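Local coordinates for protein light Chain (Clostridium botulinum, PDB 6BVD) that acts as the zinc-dependent protease of a mosaic botulinum neurotoxin and, like its relatives, probably cleaves a neuronal SNARE protein, at residues 39-44 / 95-100; 106-111 / 349-354; 78-83 / 87-92; 167-172 / 230-235. All blocks are in the same frame, centred on the assembly; numbering follows the deposited sequence. Where two conformers were deposited one is given.

Contact 1: 39-44 / 95-100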
# COMPACT_ATOMS: atom_id res chain seq x y z
N PHE A 39 2.62 19.78 -6.69
CA PHE A 39 3.10 18.62 -5.91
C PHE A 39 3.70 17.58 -6.85
O PHE A 39 3.05 17.15 -7.80
CB PHE A 39 1.93 18.06 -5.07
CG PHE A 39 1.28 19.08 -4.16
CD1 PHE A 39 1.57 19.13 -2.81
CD2 PHE A 39 0.39 20.02 -4.68
CE1 PHE A 39 0.98 20.04 -1.99
CE2 PHE A 39 -0.17 20.97 -3.88
CZ PHE A 39 0.12 20.99 -2.51
N GLN A 40 4.97 17.26 -6.67
CA GLN A 40 5.68 16.40 -7.61
C GLN A 40 5.48 14.96 -7.18
O GLN A 40 6.20 14.45 -6.32
CB GLN A 40 7.19 16.70 -7.70
CG GLN A 40 7.77 16.14 -8.99
CD GLN A 40 9.24 16.41 -9.19
OE1 GLN A 40 9.80 16.04 -10.23
NE2 GLN A 40 9.89 17.06 -8.22
N ILE A 41 4.46 14.34 -7.75
CA ILE A 41 4.08 12.97 -7.35
C ILE A 41 5.15 11.95 -7.72
O ILE A 41 5.33 10.90 -7.04
CB ILE A 41 2.65 12.63 -8.00
CG1 ILE A 41 2.20 11.22 -7.58
CG2 ILE A 41 2.69 12.81 -9.49
CD1 ILE A 41 1.63 11.21 -6.22
N MET A 42 5.88 12.20 -8.81
CA MET A 42 7.04 11.37 -9.19
C MET A 42 7.91 12.24 -10.03
O MET A 42 7.43 13.29 -10.51
CB MET A 42 6.64 10.08 -9.96
CG MET A 42 5.72 10.33 -11.20
SD MET A 42 5.52 8.85 -12.27
CE MET A 42 7.07 8.89 -13.14
N ASP A 43 9.16 11.84 -10.26
CA ASP A 43 10.07 12.67 -11.08
C ASP A 43 9.41 13.10 -12.41
O ASP A 43 8.97 12.24 -13.21
CB ASP A 43 11.37 11.94 -11.40
CG ASP A 43 12.33 11.88 -10.22
OD1 ASP A 43 12.15 12.59 -9.20
OD2 ASP A 43 13.30 11.11 -10.32
N ASN A 44 9.39 14.42 -12.66
CA ASN A 44 8.85 15.05 -13.86
C ASN A 44 7.31 15.07 -13.96
O ASN A 44 6.77 15.40 -14.99
CB ASN A 44 9.44 14.42 -15.15
CG ASN A 44 10.94 14.66 -15.30
OD1 ASN A 44 11.44 15.68 -14.85
ND2 ASN A 44 11.67 13.70 -15.88
N LYS A 95 -2.66 7.44 -3.99
CA LYS A 95 -3.07 6.01 -3.92
C LYS A 95 -3.10 5.38 -5.33
O LYS A 95 -2.67 4.22 -5.53
CB LYS A 95 -4.44 5.90 -3.24
CG LYS A 95 -4.78 4.45 -2.81
CD LYS A 95 -6.01 4.40 -1.92
CE LYS A 95 -6.27 2.94 -1.49
NZ LYS A 95 -7.14 2.99 -0.32
N LEU A 96 -3.57 6.15 -6.31
CA LEU A 96 -3.65 5.62 -7.67
C LEU A 96 -2.27 5.42 -8.31
O LEU A 96 -2.04 4.41 -8.99
CB LEU A 96 -4.53 6.51 -8.56
CG LEU A 96 -5.98 6.68 -8.10
CD1 LEU A 96 -6.78 7.52 -9.09
CD2 LEU A 96 -6.71 5.31 -7.92
N PHE A 97 -1.34 6.33 -8.05
CA PHE A 97 0.01 6.14 -8.55
C PHE A 97 0.68 4.94 -7.85
O PHE A 97 1.39 4.19 -8.52
CB PHE A 97 0.86 7.42 -8.39
CG PHE A 97 0.74 8.37 -9.58
CD1 PHE A 97 1.66 8.32 -10.60
CD2 PHE A 97 -0.31 9.26 -9.67
CE1 PHE A 97 1.56 9.19 -11.71
CE2 PHE A 97 -0.44 10.15 -10.74
CZ PHE A 97 0.49 10.12 -11.78
N LYS A 98 0.46 4.77 -6.55
CA LYS A 98 0.98 3.59 -5.85
C LYS A 98 0.36 2.30 -6.39
O LYS A 98 1.02 1.26 -6.40
CB LYS A 98 0.78 3.67 -4.33
CG LYS A 98 1.76 4.65 -3.65
CD LYS A 98 1.86 4.53 -2.13
CE LYS A 98 0.80 5.34 -1.39
NZ LYS A 98 0.96 5.43 0.10
N ARG A 99 -0.91 2.35 -6.79
CA ARG A 99 -1.56 1.16 -7.37
C ARG A 99 -0.86 0.83 -8.72
O ARG A 99 -0.44 -0.30 -8.96
CB ARG A 99 -3.07 1.41 -7.54
CG ARG A 99 -3.85 0.33 -8.36
CD ARG A 99 -5.20 0.07 -7.73
NE ARG A 99 -6.01 -0.90 -8.50
CZ ARG A 99 -5.76 -2.20 -8.60
NH1 ARG A 99 -4.69 -2.75 -8.02
NH2 ARG A 99 -6.58 -2.97 -9.32
N ILE A 100 -0.69 1.85 -9.56
CA ILE A 100 -0.04 1.66 -10.84
C ILE A 100 1.37 1.10 -10.66
O ILE A 100 1.83 0.21 -11.39
CB ILE A 100 0.01 2.98 -11.65
CG1 ILE A 100 -1.42 3.45 -12.01
CG2 ILE A 100 0.80 2.75 -12.88
CD1 ILE A 100 -1.51 4.89 -12.58
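The CA atoms of Ile41 and Phe97 stand 8.0 Å apart where the chain turns a corner at Ile41, between the antiparallel neighbours 36-40 and 45-48, and meets helix 83-100. This is a helix packed against the connection between two neighbouring strands of the mixed sheet, inside the clostridial neurotoxin protease fold, and it illustrates how one aromatic residue can serve two consecutive side chains of a turn. Ile41 lies over a face of the Phe97 ring: its CG1, swung anti to the backbone N (chi1 -178°), is 4.0 Å from the ring centroid in a CH-pi contact and 3.8 Å from Phe97 CG. Its other branch only grazes the rim, CG2 lying 4.2 Å from CZ of Phe97. The Met42 side chain crosses that of Phe97 at about a right angle, and its SD is 4.0 Å from Phe97 CE1. This Met-aromatic contact is oblique, the sulfur lying 71° off the ring normal. Leu110 of helix 104-115 touches both Met42 and Phe97, while Leu226 of helix 222-237 also packs on the ring. Two residues before Phe97, Lys95 NZ is hydrogen-bonded to Asp384, a calcium ligand, and to the Asp384 of the second subunit. The turn carries its own brace: Asn44 N donates to Gln40 OE1 at 2.9 Å, in the carbonyl plane and on a lone pair of that oxygen.

Contact 2: 106-111 / 349-354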
# COMPACT_ATOMS: atom_id res chain seq x y z
N GLY A 106 2.69 -1.83 -14.91
CA GLY A 106 2.46 -0.42 -14.58
C GLY A 106 3.73 0.32 -14.18
O GLY A 106 3.81 1.56 -14.30
N GLN A 107 4.69 -0.43 -13.63
CA GLN A 107 5.99 0.16 -13.28
C GLN A 107 6.71 0.60 -14.54
O GLN A 107 7.31 1.68 -14.59
CB GLN A 107 6.84 -0.86 -12.50
CG GLN A 107 6.33 -1.12 -11.10
CD GLN A 107 6.95 -2.37 -10.45
OE1 GLN A 107 7.85 -3.00 -11.00
NE2 GLN A 107 6.45 -2.72 -9.28
N ILE A 108 6.61 -0.22 -15.58
CA ILE A 108 7.26 0.06 -16.85
C ILE A 108 6.59 1.32 -17.47
O ILE A 108 7.28 2.21 -18.00
CB ILE A 108 7.16 -1.14 -17.83
CG1 ILE A 108 7.78 -2.41 -17.24
CG2 ILE A 108 7.88 -0.83 -19.12
CD1 ILE A 108 9.23 -2.31 -16.97
N LEU A 109 5.26 1.40 -17.41
CA LEU A 109 4.56 2.63 -17.87
C LEU A 109 5.06 3.92 -17.16
O LEU A 109 5.38 4.93 -17.82
CB LEU A 109 3.06 2.50 -17.65
CG LEU A 109 2.23 3.76 -17.96
CD1 LEU A 109 2.39 4.17 -19.42
CD2 LEU A 109 0.77 3.46 -17.67
N LEU A 110 5.15 3.88 -15.84
CA LEU A 110 5.60 5.07 -15.10
C LEU A 110 7.06 5.45 -15.39
O LEU A 110 7.37 6.67 -15.44
CB LEU A 110 5.39 4.88 -13.61
CG LEU A 110 3.92 4.81 -13.16
CD1 LEU A 110 3.83 4.77 -11.60
CD2 LEU A 110 3.11 5.97 -13.72
N GLU A 111 7.93 4.44 -15.61
CA GLU A 111 9.34 4.70 -16.03
C GLU A 111 9.41 5.42 -17.39
O GLU A 111 10.25 6.31 -17.61
CB GLU A 111 10.15 3.39 -16.09
CG GLU A 111 10.46 2.76 -14.74
CD GLU A 111 10.82 1.27 -14.82
OE1 GLU A 111 11.11 0.76 -15.93
OE2 GLU A 111 10.81 0.60 -13.76
N TYR A 349 3.38 1.47 -28.67
CA TYR A 349 2.02 1.03 -28.82
C TYR A 349 1.69 -0.25 -28.09
O TYR A 349 0.64 -0.76 -28.25
CB TYR A 349 1.56 1.03 -30.27
CG TYR A 349 1.39 2.44 -30.70
CD1 TYR A 349 0.22 3.13 -30.43
CD2 TYR A 349 2.43 3.12 -31.29
CE1 TYR A 349 0.08 4.44 -30.79
CE2 TYR A 349 2.30 4.43 -31.65
CZ TYR A 349 1.12 5.08 -31.39
OH TYR A 349 1.00 6.39 -31.75
N SER A 350 2.65 -0.78 -27.36
CA SER A 350 2.42 -1.88 -26.46
C SER A 350 1.57 -1.54 -25.24
O SER A 350 0.96 -2.38 -24.66
CB SER A 350 3.71 -2.56 -26.07
OG SER A 350 4.38 -1.84 -25.09
N PHE A 351 1.60 -0.30 -24.83
CA PHE A 351 0.83 0.13 -23.68
C PHE A 351 -0.65 0.36 -24.04
O PHE A 351 -0.96 1.32 -24.72
CB PHE A 351 1.43 1.40 -23.12
CG PHE A 351 2.86 1.23 -22.69
CD1 PHE A 351 3.14 0.70 -21.45
CD2 PHE A 351 3.91 1.59 -23.52
CE1 PHE A 351 4.49 0.53 -21.02
CE2 PHE A 351 5.23 1.45 -23.12
CZ PHE A 351 5.52 0.90 -21.86
N THR A 352 -1.54 -0.53 -23.58
CA THR A 352 -2.96 -0.43 -23.96
C THR A 352 -3.82 -0.68 -22.75
O THR A 352 -3.39 -1.35 -21.82
CB THR A 352 -3.33 -1.45 -25.07
OG1 THR A 352 -3.20 -2.80 -24.56
CG2 THR A 352 -2.45 -1.28 -26.27
N GLU A 353 -5.05 -0.17 -22.77
CA GLU A 353 -6.00 -0.39 -21.69
C GLU A 353 -6.31 -1.90 -21.55
O GLU A 353 -6.39 -2.44 -20.45
CB GLU A 353 -7.28 0.40 -21.93
CG GLU A 353 -8.40 0.17 -20.90
CD GLU A 353 -9.66 0.97 -21.19
OE1 GLU A 353 -9.53 2.06 -21.82
OE2 GLU A 353 -10.79 0.52 -20.81
N PHE A 354 -6.48 -2.55 -22.69
CA PHE A 354 -6.78 -3.99 -22.72
C PHE A 354 -5.69 -4.82 -22.02
O PHE A 354 -5.99 -5.70 -21.20
CB PHE A 354 -6.93 -4.45 -24.18
CG PHE A 354 -7.28 -5.93 -24.30
CD1 PHE A 354 -8.58 -6.37 -24.10
CD2 PHE A 354 -6.30 -6.87 -24.60
CE1 PHE A 354 -8.92 -7.74 -24.20
CE2 PHE A 354 -6.61 -8.24 -24.69
CZ PHE A 354 -7.94 -8.67 -24.50
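Phe351 is the residue of 349-354 that reaches Ile108 and Leu109 on helix 104-115, and its neighbours along the chain tie the same segment to the active-site side of the fold. Tyr349 stacks its ring on His235 and bonds through OH to Thr240 OG1. Ser350 sets its OG over one face of the Phe351 ring, 3.8 Å above the plane and toward the rim, with Lys347 O as its polar partner. Phe351 then extends its ring, CG anti to the carbonyl carbon (chi1 -59°), toward the helix. Ile108 CG2 meets it at the edge, 4.0 Å from Phe351 CZ, and the Leu109 side chain crosses Phe351 at a slant, with its CA 3.8 Å from Phe351 CE1 and its CD1 4.1 Å from Phe351 CD1. Leu234, from the helix 222-237 that bears the HExxH zinc motif, also packs on Phe351, so this loop bridges two helices. Thr352 follows as the N-cap of helix 353-360, its OG1 bonded to Asn355 N. At the first residue of that helix, Glu353 forms a salt bridge with Arg365 and accepts from Thr364 OG1; a weak hydrogen bond also joins its OE1 to ND1 of His228, which makes it a second-shell neighbour of a zinc ligand.

Contact 3: 78-83 / 87-92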
# COMPACT_ATOMS: atom_id res chain seq x y z
N ASN A 78 -18.69 23.60 -7.13
CA ASN A 78 -18.02 23.67 -5.83
C ASN A 78 -17.00 22.56 -5.59
O ASN A 78 -16.27 22.61 -4.60
CB ASN A 78 -19.06 23.65 -4.71
CG ASN A 78 -19.85 24.93 -4.64
OD1 ASN A 78 -19.29 26.02 -4.76
ND2 ASN A 78 -21.15 24.81 -4.42
N TYR A 79 -16.92 21.57 -6.48
CA TYR A 79 -15.91 20.53 -6.33
C TYR A 79 -14.51 21.16 -6.36
O TYR A 79 -14.23 21.99 -7.23
CB TYR A 79 -16.04 19.48 -7.45
CG TYR A 79 -15.10 18.30 -7.27
CD1 TYR A 79 -15.21 17.49 -6.15
CD2 TYR A 79 -14.12 17.99 -8.22
CE1 TYR A 79 -14.37 16.41 -5.97
CE2 TYR A 79 -13.27 16.89 -8.05
CZ TYR A 79 -13.40 16.12 -6.91
OH TYR A 79 -12.61 15.03 -6.69
N LEU A 80 -13.68 20.78 -5.39
CA LEU A 80 -12.31 21.28 -5.18
C LEU A 80 -12.22 22.78 -4.85
O LEU A 80 -11.21 23.39 -5.11
CB LEU A 80 -11.41 20.99 -6.39
CG LEU A 80 -11.10 19.53 -6.73
CD1 LEU A 80 -10.23 19.46 -7.95
CD2 LEU A 80 -10.39 18.84 -5.58
N SER A 81 -13.26 23.33 -4.23
CA SER A 81 -13.23 24.74 -3.83
C SER A 81 -12.57 24.93 -2.46
O SER A 81 -12.15 26.03 -2.13
CB SER A 81 -14.65 25.32 -3.82
OG SER A 81 -15.46 24.69 -2.84
N THR A 82 -12.47 23.87 -1.66
CA THR A 82 -11.84 23.95 -0.34
C THR A 82 -10.49 23.21 -0.26
O THR A 82 -10.26 22.25 -0.98
CB THR A 82 -12.76 23.38 0.73
OG1 THR A 82 -12.99 21.99 0.44
CG2 THR A 82 -14.08 24.10 0.72
N ASN A 83 -9.63 23.67 0.66
CA ASN A 83 -8.35 23.04 0.90
C ASN A 83 -8.47 21.60 1.36
O ASN A 83 -7.63 20.76 1.02
CB ASN A 83 -7.56 23.82 1.94
CG ASN A 83 -6.88 25.05 1.35
OD1 ASN A 83 -7.13 25.43 0.20
ND2 ASN A 83 -6.02 25.67 2.14
N ASN A 87 -6.83 18.42 -0.66
CA ASN A 87 -5.97 17.45 -0.00
C ASN A 87 -6.48 16.02 -0.23
O ASN A 87 -5.71 15.10 -0.43
CB ASN A 87 -5.86 17.75 1.49
CG ASN A 87 -4.92 16.77 2.19
OD1 ASN A 87 -3.72 16.77 1.94
ND2 ASN A 87 -5.48 15.92 3.04
N LYS A 88 -7.80 15.86 -0.19
CA LYS A 88 -8.38 14.55 -0.43
C LYS A 88 -8.01 14.07 -1.84
O LYS A 88 -7.57 12.94 -2.01
CB LYS A 88 -9.90 14.59 -0.24
CG LYS A 88 -10.51 13.20 -0.17
CD LYS A 88 -12.02 13.22 -0.35
CE LYS A 88 -12.60 11.81 -0.26
NZ LYS A 88 -14.07 11.82 -0.44
N TYR A 89 -8.15 14.98 -2.82
CA TYR A 89 -7.79 14.73 -4.22
C TYR A 89 -6.32 14.30 -4.33
O TYR A 89 -5.98 13.35 -5.05
CB TYR A 89 -8.07 16.02 -5.08
CG TYR A 89 -7.71 15.87 -6.53
CD1 TYR A 89 -8.70 15.63 -7.50
CD2 TYR A 89 -6.38 16.00 -6.94
CE1 TYR A 89 -8.36 15.48 -8.84
CE2 TYR A 89 -6.03 15.87 -8.27
CZ TYR A 89 -7.02 15.62 -9.21
OH TYR A 89 -6.65 15.50 -10.52
N LEU A 90 -5.43 15.02 -3.65
CA LEU A 90 -4.02 14.66 -3.62
C LEU A 90 -3.82 13.22 -3.07
O LEU A 90 -3.06 12.46 -3.62
CB LEU A 90 -3.24 15.62 -2.74
CG LEU A 90 -2.81 16.94 -3.34
CD1 LEU A 90 -1.84 17.65 -2.36
CD2 LEU A 90 -2.17 16.73 -4.70
N GLN A 91 -4.48 12.89 -1.97
CA GLN A 91 -4.26 11.56 -1.38
C GLN A 91 -4.77 10.43 -2.28
O GLN A 91 -4.23 9.31 -2.26
CB GLN A 91 -4.92 11.44 -0.00
CG GLN A 91 -4.52 12.55 0.95
CD GLN A 91 -3.02 12.77 1.03
OE1 GLN A 91 -2.25 11.83 1.24
NE2 GLN A 91 -2.59 14.04 0.88
N ILE A 92 -5.85 10.68 -3.01
CA ILE A 92 -6.36 9.66 -3.91
C ILE A 92 -5.37 9.49 -5.05
O ILE A 92 -5.07 8.37 -5.45
CB ILE A 92 -7.77 10.07 -4.42
CG1 ILE A 92 -8.72 10.10 -3.23
CG2 ILE A 92 -8.23 9.19 -5.61
CD1 ILE A 92 -10.10 10.64 -3.56
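Asn83 and Asn87 are joined by the first turn of helix 83-100, and the chain just ahead of them shows how a helix start can be prepared by a tight turn and an N-cap. Asn78 to Ser81 form a type II beta turn, and Thr82 then takes the N-cap position, its OG1 making a weak hydrogen bond to Glu85 N. Among the polar links, Asn87 N donates to Asn83 O at 3.0 Å. The beta turn is gripped twice at one oxygen: Asn78 O accepts from Ser81 N at 3.1 Å and from Ser81 OG at 2.8 Å, the hydroxyl lying on a lone pair. The Leu80 amide is held from the helix by Glu85 OE1.

Apolar contact centres on Tyr89. Leu80 reaches it with a methyl, CD2 being 3.7 Å from Tyr89 CB, while Leu80 CG lies over one face of the Tyr79 ring, 3.6 Å above its plane and toward the rim. Tyr79 crosses Tyr89 at about a right angle and brings its OH to the edge of that ring, 4.0 Å from CD1 of Tyr89.

The polar ends of these side chains are held from outside the two segments. Tyr79 OH bonds to Glu200 OE1, and Glu200 also pairs through OE2 with Lys88 NZ, linking both segments. Tyr89 OH bonds to Phe197 O. On the helix flank, Asn87, with CG anti to its own N (chi1 -178°), holds Tyr12 N through OD1 and accepts a weak bond at the same oxygen from Gln91 NE2, 3.1 Å away.

Contact 4: 167-172 / 230-235. With ACT (acetate ion), chain F.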
# COMPACT_ATOMS: atom_id res chain seq x y z
N ASN A 167 -12.34 13.10 -18.31
CA ASN A 167 -10.88 13.18 -18.24
C ASN A 167 -10.34 13.50 -19.62
O ASN A 167 -10.92 13.07 -20.62
CB ASN A 167 -10.31 11.86 -17.73
CG ASN A 167 -10.92 11.43 -16.44
OD1 ASN A 167 -10.91 12.17 -15.45
ND2 ASN A 167 -11.49 10.23 -16.44
N LYS A 168 -9.27 14.30 -19.72
CA LYS A 168 -8.72 14.52 -21.05
C LYS A 168 -7.26 14.89 -21.03
O LYS A 168 -6.78 15.46 -20.08
CB LYS A 168 -9.50 15.61 -21.81
CG LYS A 168 -9.46 16.95 -21.17
CD LYS A 168 -10.15 17.99 -22.07
CE LYS A 168 -11.55 17.54 -22.41
NZ LYS A 168 -12.30 18.58 -23.15
N THR A 169 -6.58 14.58 -22.12
CA THR A 169 -5.14 14.80 -22.24
C THR A 169 -4.93 15.80 -23.37
O THR A 169 -5.73 15.81 -24.32
CB THR A 169 -4.42 13.45 -22.48
OG1 THR A 169 -4.70 12.57 -21.38
CG2 THR A 169 -2.91 13.60 -22.59
N GLY A 170 -3.89 16.62 -23.29
CA GLY A 170 -3.55 17.58 -24.33
C GLY A 170 -2.08 17.95 -24.35
O GLY A 170 -1.39 17.68 -23.38
N GLY A 171 -1.58 18.53 -25.45
CA GLY A 171 -0.17 18.93 -25.51
C GLY A 171 -0.05 20.45 -25.40
O GLY A 171 -1.07 21.14 -25.24
N ILE A 172 1.17 20.98 -25.54
CA ILE A 172 1.37 22.44 -25.48
C ILE A 172 1.81 23.01 -26.81
O ILE A 172 2.58 22.38 -27.56
CB ILE A 172 2.40 22.79 -24.38
CG1 ILE A 172 1.96 22.22 -23.01
CG2 ILE A 172 2.61 24.33 -24.33
CD1 ILE A 172 0.61 22.76 -22.49
N LEU A 230 -2.56 8.25 -19.17
CA LEU A 230 -1.09 8.20 -19.24
C LEU A 230 -0.60 7.62 -20.56
O LEU A 230 0.48 7.96 -21.04
CB LEU A 230 -0.50 7.40 -18.08
CG LEU A 230 -0.52 8.11 -16.73
CD1 LEU A 230 0.07 7.25 -15.64
CD2 LEU A 230 0.21 9.48 -16.85
N ILE A 231 -1.40 6.77 -21.20
CA ILE A 231 -1.01 6.27 -22.50
C ILE A 231 -1.03 7.40 -23.56
O ILE A 231 -0.12 7.47 -24.40
CB ILE A 231 -1.91 5.10 -22.90
CG1 ILE A 231 -1.63 3.93 -21.97
CG2 ILE A 231 -1.68 4.74 -24.36
CD1 ILE A 231 -2.70 2.79 -22.07
N HIS A 232 -2.06 8.25 -23.52
CA HIS A 232 -2.12 9.45 -24.37
C HIS A 232 -0.91 10.39 -24.10
O HIS A 232 -0.39 10.99 -25.03
CB HIS A 232 -3.41 10.24 -24.12
CG HIS A 232 -4.67 9.60 -24.63
ND1 HIS A 232 -4.81 9.13 -25.91
CD2 HIS A 232 -5.88 9.43 -24.04
CE1 HIS A 232 -6.04 8.66 -26.09
NE2 HIS A 232 -6.70 8.83 -24.95
N VAL A 233 -0.55 10.58 -22.84
CA VAL A 233 0.62 11.41 -22.47
C VAL A 233 1.85 10.84 -23.14
O VAL A 233 2.62 11.53 -23.80
CB VAL A 233 0.83 11.40 -20.94
CG1 VAL A 233 2.21 12.04 -20.48
CG2 VAL A 233 -0.34 12.00 -20.25
N LEU A 234 2.01 9.53 -23.02
CA LEU A 234 3.14 8.84 -23.59
C LEU A 234 3.26 9.06 -25.09
O LEU A 234 4.38 9.25 -25.61
CB LEU A 234 3.06 7.33 -23.28
CG LEU A 234 4.33 6.56 -23.64
CD1 LEU A 234 5.52 7.08 -22.83
CD2 LEU A 234 4.14 5.06 -23.34
N HIS A 235 2.13 9.01 -25.81
CA HIS A 235 2.17 9.27 -27.22
C HIS A 235 2.66 10.72 -27.43
O HIS A 235 3.45 10.99 -28.33
CB HIS A 235 0.78 9.06 -27.88
CG HIS A 235 0.27 7.64 -27.74
ND1 HIS A 235 -1.08 7.33 -27.73
CD2 HIS A 235 0.93 6.47 -27.65
CE1 HIS A 235 -1.22 6.01 -27.60
NE2 HIS A 235 -0.02 5.46 -27.55
C ACT F . -3.14 10.00 -28.90
O ACT F . -2.38 10.05 -29.89
OXT ACT F . -2.95 9.14 -28.01
CH3 ACT F . -4.28 10.97 -28.77
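Thr169 presses against His232 and Val233, and the contact is a compact example of an outermost strand of a sheet packing against a metal-binding helix. Thr169 contributes most of the area. With OG1 beside the backbone N (chi1 -59°), CG2 falls anti to that N, and the methyl lies 3.7 Å from His232 CB and 3.8 Å from Val233 CG2. The CB atoms of Thr169 and His232 are likewise 3.7 Å apart. The hydroxyl has a separate task, since Thr169 OG1 is hydrogen-bonded to Glu229 OE1, the glutamate of the HExxH motif.

His232 is the second histidine of that motif. Its NE2 binds zinc together with His228 and Glu266, while on the other nitrogen ND1 donates to acetate OXT at 2.8 Å in a nearly straight bond of 174°, in the ring plane. In this crystal zinc on NE2 and acetate on ND1 hold the imidazole from both nitrogens, which should restrict its rotation. The same OXT accepts from His235 ND1 at 2.6 Å, again at the ring edge, and the acetate is hydrogen-bonded to Ile242 N as well. The ion probably came from the crystallisation liquor. His235 also carries Ile231 O over the centre of its ring, 3.3 Å above the plane.

Val233 completes the contact through its CG2 and also packs on Val195. Strand 168-171 thus lies with its neighbour 193-196 against helix 222-237, which meets helix 104-115 through Leu230, Val233 and Leu234 and helix 264-270 through Ile231 and His232.

From the N terminus, contact 1 opens at the turn after strand 36-40 and closes some fifty residues later on helix 83-100. Contact 3 falls wholly within that interval, a short-range closure where the same helix starts. Contact 2 opens next, on helix 104-115, and is completed only at 349-354; contact 4 opens and closes in between, joining strand 168-171 to helix 222-237. None cross: the chain makes two successive loops, each enclosing a smaller one. Contact 1 touches all three others, meeting contact 2 through Leu110, contact 3 through Phe39 and Leu90, and contact 4 through Ile100 and Leu230. Contacts 2 and 4 meet beside the zinc-binding helix.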